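PDB 5TZJ: glycosyl transferase from Staphylococcus aureus, which is a family 2 glycosyl transferase that holds uridine-diphosphate-N-acetylglucosamine in a pocket and carries a TarS-type linker domain further along the chain. Local coordinates for residues A[15-19]-A[90-95]; A[298-303]-A[342-346]. All blocks are in the same frame, centred on the assembly; numbering follows the deposited sequence.

Interaction 1 of 2, residues A[15-19]-A[90-95]. With UD1 (uridine-diphosphate-N-acetylglucosamine), chain C.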
ATOM      1  N   TYR A  15      19.861   0.164 -12.797  1.00 48.62           N
ATOM      2  CA  TYR A  15      19.811   0.949 -11.565  1.00 49.39           C
ATOM      3  C   TYR A  15      20.207   0.192 -10.306  1.00 46.22           C
ATOM      4  O   TYR A  15      20.403   0.838  -9.272  1.00 44.55           O
ATOM      5  CB  TYR A  15      18.401   1.544 -11.357  1.00 47.54           C
ATOM      6  CG  TYR A  15      17.264   0.627 -11.774  1.00 49.12           C
ATOM      7  CD1 TYR A  15      16.798  -0.369 -10.924  1.00 49.84           C
ATOM      8  CD2 TYR A  15      16.659   0.757 -13.023  1.00 52.18           C
ATOM      9  CE1 TYR A  15      15.734  -1.223 -11.301  1.00 53.64           C
ATOM     10  CE2 TYR A  15      15.601  -0.086 -13.422  1.00 54.87           C
ATOM     11  CZ  TYR A  15      15.132  -1.087 -12.559  1.00 55.02           C
ATOM     12  OH  TYR A  15      14.074  -1.928 -12.953  1.00 49.93           O
ATOM     13  N   ILE A  16      20.327  -1.141 -10.345  1.00 41.42           N
ATOM     14  CA  ILE A  16      20.461  -1.888  -9.097  1.00 41.50           C
ATOM     15  C   ILE A  16      21.708  -1.480  -8.327  1.00 43.66           C
ATOM     16  O   ILE A  16      21.745  -1.612  -7.098  1.00 43.27           O
ATOM     17  CB  ILE A  16      20.450  -3.405  -9.369  1.00 40.57           C
ATOM     18  CG1 ILE A  16      20.419  -4.193  -8.059  1.00 42.87           C
ATOM     19  CG2 ILE A  16      21.605  -3.786 -10.220  1.00 40.11           C
ATOM     20  CD1 ILE A  16      19.090  -4.058  -7.306  1.00 43.48           C
ATOM     21  N   THR A  17      22.715  -0.939  -9.022  1.00 43.92           N
ATOM     22  CA  THR A  17      23.936  -0.500  -8.352  1.00 48.87           C
ATOM     23  C   THR A  17      23.663   0.603  -7.329  1.00 49.21           C
ATOM     24  O   THR A  17      24.269   0.616  -6.248  1.00 46.71           O
ATOM     25  CB  THR A  17      24.959  -0.036  -9.392  1.00 49.11           C
ATOM     26  OG1 THR A  17      25.281  -1.135 -10.255  1.00 50.38           O
ATOM     27  CG2 THR A  17      26.214   0.430  -8.730  1.00 46.55           C
ATOM     28  N   GLU A  18      22.781   1.557  -7.647  1.00 48.42           N
ATOM     29  CA  GLU A  18      22.541   2.628  -6.678  1.00 53.50           C
ATOM     30  C   GLU A  18      22.043   2.058  -5.349  1.00 50.31           C
ATOM     31  O   GLU A  18      22.553   2.424  -4.281  1.00 51.81           O
ATOM     32  CB  GLU A  18      21.564   3.673  -7.230  1.00 58.00           C
ATOM     33  CG  GLU A  18      21.642   3.876  -8.745  1.00 65.00           C
ATOM     34  CD  GLU A  18      22.882   4.630  -9.232  1.00 73.95           C
ATOM     35  OE1 GLU A  18      22.889   4.978 -10.427  1.00 79.37           O
ATOM     36  OE2 GLU A  18      23.845   4.880  -8.457  1.00 75.72           O
ATOM     37  N   LEU A  19      21.118   1.097  -5.397  1.00 43.53           N
ATOM     38  CA  LEU A  19      20.651   0.460  -4.163  1.00 40.84           C
ATOM     39  C   LEU A  19      21.789  -0.236  -3.421  1.00 39.53           C
ATOM     40  O   LEU A  19      21.985  -0.023  -2.216  1.00 38.77           O
ATOM     41  CB  LEU A  19      19.552  -0.549  -4.474  1.00 38.67           C
ATOM     42  CG  LEU A  19      19.163  -1.453  -3.297  1.00 39.40           C
ATOM     43  CD1 LEU A  19      18.765  -0.667  -2.031  1.00 39.27           C
ATOM     44  CD2 LEU A  19      18.013  -2.352  -3.752  1.00 35.75           C
ATOM     45  N   VAL A  90      13.061  -3.008   0.142  1.00 34.65           N
ATOM     46  CA  VAL A  90      13.491  -1.924  -0.732  1.00 34.40           C
ATOM     47  C   VAL A  90      13.383  -2.397  -2.165  1.00 34.97           C
ATOM     48  O   VAL A  90      13.935  -3.450  -2.513  1.00 38.41           O
ATOM     49  CB  VAL A  90      14.939  -1.496  -0.457  1.00 34.66           C
ATOM     50  CG1 VAL A  90      15.240  -0.241  -1.294  1.00 39.14           C
ATOM     51  CG2 VAL A  90      15.124  -1.283   1.011  1.00 36.12           C
ATOM     52  N   ASP A  91      12.762  -1.587  -3.000  1.00 30.32           N
ATOM     53  CA  ASP A  91      12.647  -1.927  -4.407  1.00 30.49           C
ATOM     54  C   ASP A  91      13.921  -1.604  -5.167  1.00 31.77           C
ATOM     55  O   ASP A  91      14.720  -0.737  -4.773  1.00 34.12           O
ATOM     56  CB  ASP A  91      11.465  -1.210  -5.028  1.00 33.62           C
ATOM     57  CG  ASP A  91      10.165  -1.755  -4.508  1.00 38.35           C
ATOM     58  OD1 ASP A  91      10.181  -2.905  -3.969  1.00 38.62           O
ATOM     59  OD2 ASP A  91       9.156  -1.052  -4.654  1.00 38.68           O
ATOM     60  N   SER A  92      14.120  -2.357  -6.259  1.00 30.31           N
ATOM     61  CA  SER A  92      15.422  -2.418  -6.909  1.00 30.68           C
ATOM     62  C   SER A  92      15.857  -1.075  -7.488  1.00 32.46           C
ATOM     63  O   SER A  92      17.059  -0.854  -7.679  1.00 33.11           O
ATOM     64  CB  SER A  92      15.395  -3.496  -7.996  1.00 30.41           C
ATOM     65  OG  SER A  92      14.445  -3.187  -8.993  1.00 33.13           O
ATOM     66  N   ASP A  93      14.917  -0.182  -7.784  1.00 31.83           N
ATOM     67  CA  ASP A  93      15.212   1.129  -8.341  1.00 36.60           C
ATOM     68  C   ASP A  93      15.226   2.227  -7.281  1.00 38.39           C
ATOM     69  O   ASP A  93      15.280   3.412  -7.635  1.00 40.09           O
ATOM     70  CB  ASP A  93      14.189   1.460  -9.428  1.00 39.22           C
ATOM     71  CG  ASP A  93      12.748   1.337  -8.918  1.00 46.45           C
ATOM     72  OD1 ASP A  93      12.565   0.892  -7.753  1.00 48.48           O
ATOM     73  OD2 ASP A  93      11.798   1.648  -9.677  1.00 47.48           O
ATOM     74  N   ASP A  94      15.180   1.874  -5.996  1.00 39.95           N
ATOM     75  CA  ASP A  94      15.234   2.868  -4.914  1.00 41.07           C
ATOM     76  C   ASP A  94      16.567   2.750  -4.167  1.00 40.93           C
ATOM     77  O   ASP A  94      17.409   1.912  -4.487  1.00 36.61           O
ATOM     78  CB  ASP A  94      14.036   2.706  -3.969  1.00 33.54           C
ATOM     79  CG  ASP A  94      12.694   2.865  -4.691  1.00 41.66           C
ATOM     80  OD1 ASP A  94      12.664   3.568  -5.731  1.00 41.33           O
ATOM     81  OD2 ASP A  94      11.685   2.269  -4.234  1.00 31.72           O
ATOM     82  N   TYR A  95      16.774   3.612  -3.176  1.00 39.37           N
ATOM     83  CA  TYR A  95      17.920   3.477  -2.286  1.00 43.05           C
ATOM     84  C   TYR A  95      17.551   4.098  -0.948  1.00 42.70           C
ATOM     85  O   TYR A  95      16.463   4.655  -0.784  1.00 41.41           O
ATOM     86  CB  TYR A  95      19.200   4.104  -2.887  1.00 48.26           C
ATOM     87  CG  TYR A  95      19.000   5.494  -3.450  1.00 52.74           C
ATOM     88  CD1 TYR A  95      18.514   5.671  -4.737  1.00 53.22           C
ATOM     89  CD2 TYR A  95      19.300   6.628  -2.696  1.00 54.62           C
ATOM     90  CE1 TYR A  95      18.316   6.932  -5.252  1.00 55.73           C
ATOM     91  CE2 TYR A  95      19.117   7.891  -3.214  1.00 55.64           C
ATOM     92  CZ  TYR A  95      18.608   8.025  -4.492  1.00 58.67           C
ATOM     93  OH  TYR A  95      18.419   9.277  -5.035  1.00 68.15           O
TER
HETATM   94  C1' UD1 C 401       5.340   0.727  -6.250  1.00 53.83           C
HETATM   95  C2' UD1 C 401       5.631   0.349  -4.803  1.00 53.20           C
HETATM   96  C3' UD1 C 401       6.156  -1.047  -4.826  1.00 49.49           C
HETATM   97  C4' UD1 C 401       5.000  -1.926  -5.152  1.00 45.50           C
HETATM   98  C5' UD1 C 401       4.639  -1.686  -6.619  1.00 47.92           C
HETATM   99  C6' UD1 C 401       3.452  -2.514  -7.016  1.00 46.01           C
HETATM  100  C7' UD1 C 401       6.077   2.454  -3.510  1.00 51.57           C
HETATM  101  C8' UD1 C 401       4.579   2.690  -3.458  1.00 52.02           C
HETATM  102  N2' UD1 C 401       6.602   1.299  -4.194  1.00 51.45           N
HETATM  103  O1' UD1 C 401       6.558   0.744  -6.898  1.00 51.77           O
HETATM  104  O3' UD1 C 401       6.821  -1.411  -3.582  1.00 47.84           O
HETATM  105  O4' UD1 C 401       5.338  -3.279  -4.917  1.00 46.38           O
HETATM  106  O5' UD1 C 401       4.341  -0.245  -6.845  1.00 53.01           O
HETATM  107  O6' UD1 C 401       2.474  -2.456  -6.006  1.00 43.70           O
HETATM  108  O7' UD1 C 401       6.832   3.214  -3.018  1.00 53.41           O
HETATM  109  N1  UD1 C 401       9.573  -6.694  -9.607  1.00 32.82           N
HETATM  110  C2  UD1 C 401       9.671  -8.179  -9.527  1.00 30.65           C
HETATM  111  N3  UD1 C 401       8.985  -9.044 -10.538  1.00 27.32           N
HETATM  112  C4  UD1 C 401       8.207  -8.403 -11.593  1.00 31.60           C
HETATM  113  C5  UD1 C 401       8.089  -6.909 -11.655  1.00 33.91           C
HETATM  114  C6  UD1 C 401       8.777  -6.066 -10.648  1.00 35.71           C
HETATM  115  O2  UD1 C 401      10.301  -8.670  -8.668  1.00 30.50           O
HETATM  116  O4  UD1 C 401       7.663  -9.088 -12.397  1.00 28.67           O
HETATM  117  C1B UD1 C 401      10.202  -5.904  -8.580  1.00 34.79           C
HETATM  118  C2B UD1 C 401      11.028  -4.614  -9.125  1.00 33.95           C
HETATM  119  O2' UD1 C 401      12.372  -5.055  -9.568  1.00 31.68           O
HETATM  120  C3B UD1 C 401      11.028  -3.769  -8.094  1.00 30.75           C
HETATM  121  C4B UD1 C 401       9.723  -4.047  -7.320  1.00 34.18           C
HETATM  122  O4B UD1 C 401       9.228  -5.418  -7.813  1.00 33.51           O
HETATM  123  O3B UD1 C 401      12.142  -4.075  -7.126  1.00 30.57           O
HETATM  124  C5B UD1 C 401       8.676  -3.108  -7.555  1.00 36.94           C
HETATM  125  O5B UD1 C 401       8.365  -3.079  -8.922  1.00 36.07           O
HETATM  126  PA  UD1 C 401       8.347  -1.593  -9.637  1.00 42.78           P
HETATM  127  O1A UD1 C 401       8.303  -1.739 -11.136  1.00 41.20           O
HETATM  128  O2A UD1 C 401       9.552  -0.788  -9.186  1.00 42.52           O
HETATM  129  O3A UD1 C 401       6.958  -0.894  -9.033  1.00 48.33           O
HETATM  130  PB  UD1 C 401       6.732   0.669  -8.541  1.00 48.63           P
HETATM  131  O1B UD1 C 401       7.861   1.602  -8.918  1.00 48.78           O
HETATM  132  O2B UD1 C 401       5.490   1.031  -9.341  1.00 47.96           O
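Tyr15 and Asp93 both turn CG in between the backbone N and the carbonyl carbon (chi1 38° and 54°), and the two side chains lie alongside, pointing the same way. Asp91-Ser92-Asp93 matches the DXD motif of family 2 glycosyl transferases with a GT-A fold, here folded as a type I turn from Asp91 to Asp94. Asp93 CB sits over one face of the Tyr15 ring, 3.8 Å from the centroid in a CH-pi contact, while Ser92 OG lies in the ring plane, 3.3 Å from Tyr15 CE1. One helical turn on, Leu19 sends CD1 to Val90 CG1 at 3.6 Å, and its CB rests 3.3 Å from Asp94 O. Ile16 CD1 comes within 3.8 Å of Ser92 CB.

Backed by Tyr15 and the start of helix 16-24, the turn offers its other side to the ligand. Asp91 OD2 accepts from O3' of UD1 at 2.6 Å, and its OD1 pairs with Arg75. Asp93 OD2 makes a salt bridge with Arg206, a residue that Tyr15 also touches. Ser92 grips the ribose twice: OG shares a hydrogen bond with O2' of UD1 at 2.8 Å, and Ser92 N donates almost straight (169°) to O3B at 2.8 Å.

Interaction 2 of 2, residues A[298-303]-A[342-346]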
ATOM      1  N   ARG A 298     -21.045   8.349   0.355  1.00 18.54           N
ATOM      2  CA  ARG A 298     -22.183   7.508   0.718  1.00 20.67           C
ATOM      3  C   ARG A 298     -23.032   7.131  -0.490  1.00 20.56           C
ATOM      4  O   ARG A 298     -23.418   5.945  -0.588  1.00 19.14           O
ATOM      5  CB  ARG A 298     -23.049   8.188   1.814  1.00 17.07           C
ATOM      6  CG  ARG A 298     -22.168   8.565   3.003  1.00 19.18           C
ATOM      7  CD  ARG A 298     -22.921   8.739   4.401  1.00 24.68           C
ATOM      8  NE  ARG A 298     -21.865   9.229   5.323  1.00 28.75           N
ATOM      9  CZ  ARG A 298     -21.958  10.360   6.040  1.00 30.32           C
ATOM     10  NH1 ARG A 298     -23.055  11.091   6.004  1.00 27.99           N
ATOM     11  NH2 ARG A 298     -20.935  10.767   6.780  1.00 27.05           N
ATOM     12  N   PRO A 299     -23.308   8.023  -1.449  1.00 18.58           N
ATOM     13  CA  PRO A 299     -24.057   7.555  -2.647  1.00 19.73           C
ATOM     14  C   PRO A 299     -23.218   6.630  -3.531  1.00 19.97           C
ATOM     15  O   PRO A 299     -23.782   5.789  -4.243  1.00 18.14           O
ATOM     16  CB  PRO A 299     -24.417   8.849  -3.385  1.00 24.90           C
ATOM     17  CG  PRO A 299     -23.418   9.863  -2.899  1.00 24.62           C
ATOM     18  CD  PRO A 299     -23.063   9.484  -1.483  1.00 21.59           C
ATOM     19  N   LEU A 300     -21.892   6.783  -3.542  1.00 16.69           N
ATOM     20  CA  LEU A 300     -21.109   5.860  -4.372  1.00 19.43           C
ATOM     21  C   LEU A 300     -21.149   4.460  -3.772  1.00 18.91           C
ATOM     22  O   LEU A 300     -21.293   3.463  -4.500  1.00 17.13           O
ATOM     23  CB  LEU A 300     -19.656   6.339  -4.493  1.00 14.66           C
ATOM     24  CG  LEU A 300     -19.549   7.702  -5.180  1.00 17.60           C
ATOM     25  CD1 LEU A 300     -18.114   8.177  -5.197  1.00 16.83           C
ATOM     26  CD2 LEU A 300     -20.126   7.629  -6.617  1.00 15.74           C
ATOM     27  N   LEU A 301     -21.021   4.366  -2.436  1.00 20.87           N
ATOM     28  CA  LEU A 301     -21.161   3.068  -1.768  1.00 18.33           C
ATOM     29  C   LEU A 301     -22.532   2.476  -2.039  1.00 20.94           C
ATOM     30  O   LEU A 301     -22.657   1.273  -2.302  1.00 19.33           O
ATOM     31  CB  LEU A 301     -20.928   3.203  -0.264  1.00 17.10           C
ATOM     32  CG  LEU A 301     -19.531   3.686   0.138  1.00 22.02           C
ATOM     33  CD1 LEU A 301     -19.469   3.959   1.601  1.00 20.82           C
ATOM     34  CD2 LEU A 301     -18.502   2.613  -0.216  1.00 25.13           C
ATOM     35  N   HIS A 302     -23.581   3.303  -1.935  1.00 20.07           N
ATOM     36  CA  HIS A 302     -24.948   2.852  -2.229  1.00 18.96           C
ATOM     37  C   HIS A 302     -25.053   2.208  -3.607  1.00 18.67           C
ATOM     38  O   HIS A 302     -25.486   1.057  -3.737  1.00 20.17           O
ATOM     39  CB  HIS A 302     -25.920   4.036  -2.139  1.00 19.66           C
ATOM     40  CG  HIS A 302     -27.343   3.658  -2.374  1.00 17.42           C
ATOM     41  ND1 HIS A 302     -28.150   3.146  -1.369  1.00 21.99           N
ATOM     42  CD2 HIS A 302     -28.108   3.703  -3.493  1.00 18.13           C
ATOM     43  CE1 HIS A 302     -29.361   2.915  -1.866  1.00 26.03           C
ATOM     44  NE2 HIS A 302     -29.356   3.236  -3.151  1.00 22.66           N
ATOM     45  N   TYR A 303     -24.665   2.932  -4.655  1.00 18.99           N
ATOM     46  CA  TYR A 303     -24.863   2.418  -6.014  1.00 19.11           C
ATOM     47  C   TYR A 303     -23.846   1.332  -6.388  1.00 17.90           C
ATOM     48  O   TYR A 303     -24.157   0.466  -7.205  1.00 17.99           O
ATOM     49  CB  TYR A 303     -24.833   3.588  -7.006  1.00 17.22           C
ATOM     50  CG  TYR A 303     -26.088   4.446  -6.813  1.00 21.24           C
ATOM     51  CD1 TYR A 303     -27.350   3.865  -6.906  1.00 24.19           C
ATOM     52  CD2 TYR A 303     -25.995   5.805  -6.481  1.00 21.75           C
ATOM     53  CE1 TYR A 303     -28.518   4.609  -6.706  1.00 24.51           C
ATOM     54  CE2 TYR A 303     -27.165   6.563  -6.260  1.00 27.61           C
ATOM     55  CZ  TYR A 303     -28.408   5.970  -6.396  1.00 27.53           C
ATOM     56  OH  TYR A 303     -29.549   6.726  -6.173  1.00 25.88           O
ATOM     57  N   GLU A 342     -34.944   8.644  -6.455  1.00 31.08           N
ATOM     58  CA  GLU A 342     -33.845   8.048  -5.718  1.00 28.65           C
ATOM     59  C   GLU A 342     -33.731   8.692  -4.344  1.00 31.56           C
ATOM     60  O   GLU A 342     -34.297   9.757  -4.114  1.00 31.81           O
ATOM     61  CB  GLU A 342     -32.540   8.248  -6.498  1.00 28.51           C
ATOM     62  CG  GLU A 342     -32.465   7.362  -7.718  1.00 31.23           C
ATOM     63  CD  GLU A 342     -32.445   5.897  -7.347  1.00 32.45           C
ATOM     64  OE1 GLU A 342     -33.320   5.148  -7.834  1.00 32.20           O
ATOM     65  OE2 GLU A 342     -31.566   5.501  -6.562  1.00 29.07           O
ATOM     66  N   PRO A 343     -32.999   8.076  -3.405  1.00 32.17           N
ATOM     67  CA  PRO A 343     -32.853   8.669  -2.068  1.00 31.08           C
ATOM     68  C   PRO A 343     -32.113  10.003  -2.116  1.00 28.73           C
ATOM     69  O   PRO A 343     -31.285  10.247  -3.003  1.00 23.44           O
ATOM     70  CB  PRO A 343     -32.030   7.631  -1.295  1.00 28.19           C
ATOM     71  CG  PRO A 343     -32.021   6.374  -2.132  1.00 28.00           C
ATOM     72  CD  PRO A 343     -32.295   6.784  -3.543  1.00 29.44           C
ATOM     73  N   TYR A 344     -32.390  10.866  -1.114  1.00 24.16           N
ATOM     74  CA  TYR A 344     -31.505  11.993  -0.850  1.00 21.37           C
ATOM     75  C   TYR A 344     -30.344  11.521   0.018  1.00 24.04           C
ATOM     76  O   TYR A 344     -30.532  10.724   0.942  1.00 25.50           O
ATOM     77  CB  TYR A 344     -32.227  13.138  -0.119  1.00 25.94           C
ATOM     78  CG  TYR A 344     -33.030  14.061  -0.945  1.00 27.40           C
ATOM     79  CD1 TYR A 344     -34.271  13.682  -1.451  1.00 28.63           C
ATOM     80  CD2 TYR A 344     -32.603  15.370  -1.150  1.00 32.27           C
ATOM     81  CE1 TYR A 344     -35.055  14.584  -2.186  1.00 31.88           C
ATOM     82  CE2 TYR A 344     -33.355  16.252  -1.861  1.00 34.11           C
ATOM     83  CZ  TYR A 344     -34.590  15.864  -2.382  1.00 34.71           C
ATOM     84  OH  TYR A 344     -35.325  16.797  -3.078  1.00 36.63           O
ATOM     85  N   PHE A 345     -29.150  12.005  -0.282  1.00 18.71           N
ATOM     86  CA  PHE A 345     -27.961  11.769   0.540  1.00 19.62           C
ATOM     87  C   PHE A 345     -27.509  13.071   1.183  1.00 23.08           C
ATOM     88  O   PHE A 345     -27.233  14.038   0.468  1.00 21.56           O
ATOM     89  CB  PHE A 345     -26.808  11.209  -0.320  1.00 19.70           C
ATOM     90  CG  PHE A 345     -27.142   9.903  -0.922  1.00 21.03           C
ATOM     91  CD1 PHE A 345     -26.853   8.730  -0.221  1.00 23.04           C
ATOM     92  CD2 PHE A 345     -27.833   9.832  -2.131  1.00 20.41           C
ATOM     93  CE1 PHE A 345     -27.179   7.487  -0.746  1.00 22.26           C
ATOM     94  CE2 PHE A 345     -28.179   8.557  -2.668  1.00 22.29           C
ATOM     95  CZ  PHE A 345     -27.830   7.407  -1.981  1.00 22.76           C
ATOM     96  N   GLU A 346     -27.341  13.066   2.506  1.00 22.73           N
ATOM     97  CA  GLU A 346     -27.213  14.298   3.285  1.00 28.21           C
ATOM     98  C   GLU A 346     -25.760  14.597   3.648  1.00 25.39           C
ATOM     99  O   GLU A 346     -24.918  13.684   3.714  1.00 21.62           O
ATOM    100  CB  GLU A 346     -28.030  14.190   4.574  1.00 29.91           C
ATOM    101  CG  GLU A 346     -29.484  13.849   4.331  1.00 36.06           C
ATOM    102  CD  GLU A 346     -30.414  14.373   5.434  1.00 42.10           C
ATOM    103  OE1 GLU A 346     -29.982  14.517   6.607  1.00 40.06           O
ATOM    104  OE2 GLU A 346     -31.576  14.654   5.089  1.00 44.50           O
TER
HETATM  105  O   HOH W   1     -31.428   3.327  -4.772  1.00 34.37           O
HETATM  106  O   HOH W   2     -29.988   9.986  -5.227  1.00 27.79           O
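Phe345 slides past Pro299 in the opposite direction, and Pro299 CB stands over the centre of its ring, 3.6 Å from the centroid in a CH-pi contact. Here helix 298-305, of the TarS-type linker domain, packs on an outer strand, 344-348, of a three-stranded antiparallel sheet. With CG anti to its carbonyl carbon (chi1 -62°), Phe345 points its ring at the helix and spans the 9.6 Å between the segment axes. The His302 side chain, its CG anti to the backbone N (chi1 -178°), runs across the Phe345 side chain at about a right angle. The pair is T-shaped: the Phe345 edge meets the His302 face, centroids 5.5 Å apart and planes at 67°, and Phe345 CZ comes closest at 3.8 Å from His302 CG.

Tyr303 and Glu342 reach toward each other from opposite sides. The bend at chi2 of Glu342 places OE2 in the plane of the Tyr303 ring, where it accepts from OH; the modelled 2.4 Å between Tyr303 OH and Glu342 OE2 is doubtfully short. The same OE2 accepts from water 1, which also bonds His302 NE2 at 2.6 Å. Water 2 donates to Pro343 O at 2.6 Å and only weakly to Tyr303 OH.

From the N terminus, strand 3-9 leads into helix 16-24, whose first turn meets residues 90-95; interaction 1 thereby closes a loop of 70 residues that contains strands 33-39, 59-63 and 86-89 and helices 46-51 and 72-81. The chain then runs through the rest of the large mixed sheet and the long helices 218-233 and 239-256 before interaction 2 opens. That contact closes a shorter loop of 38 residues, holding helix 309-321 and the hairpin of strands 326-330 and 333-337, and joins helix 298-305 to strand 344-348 at the edge of the small C-terminal sheet. The two loops follow in series, neither nesting nor crossing, with nearest atoms of interactions 1 and 2 about 28 Å apart.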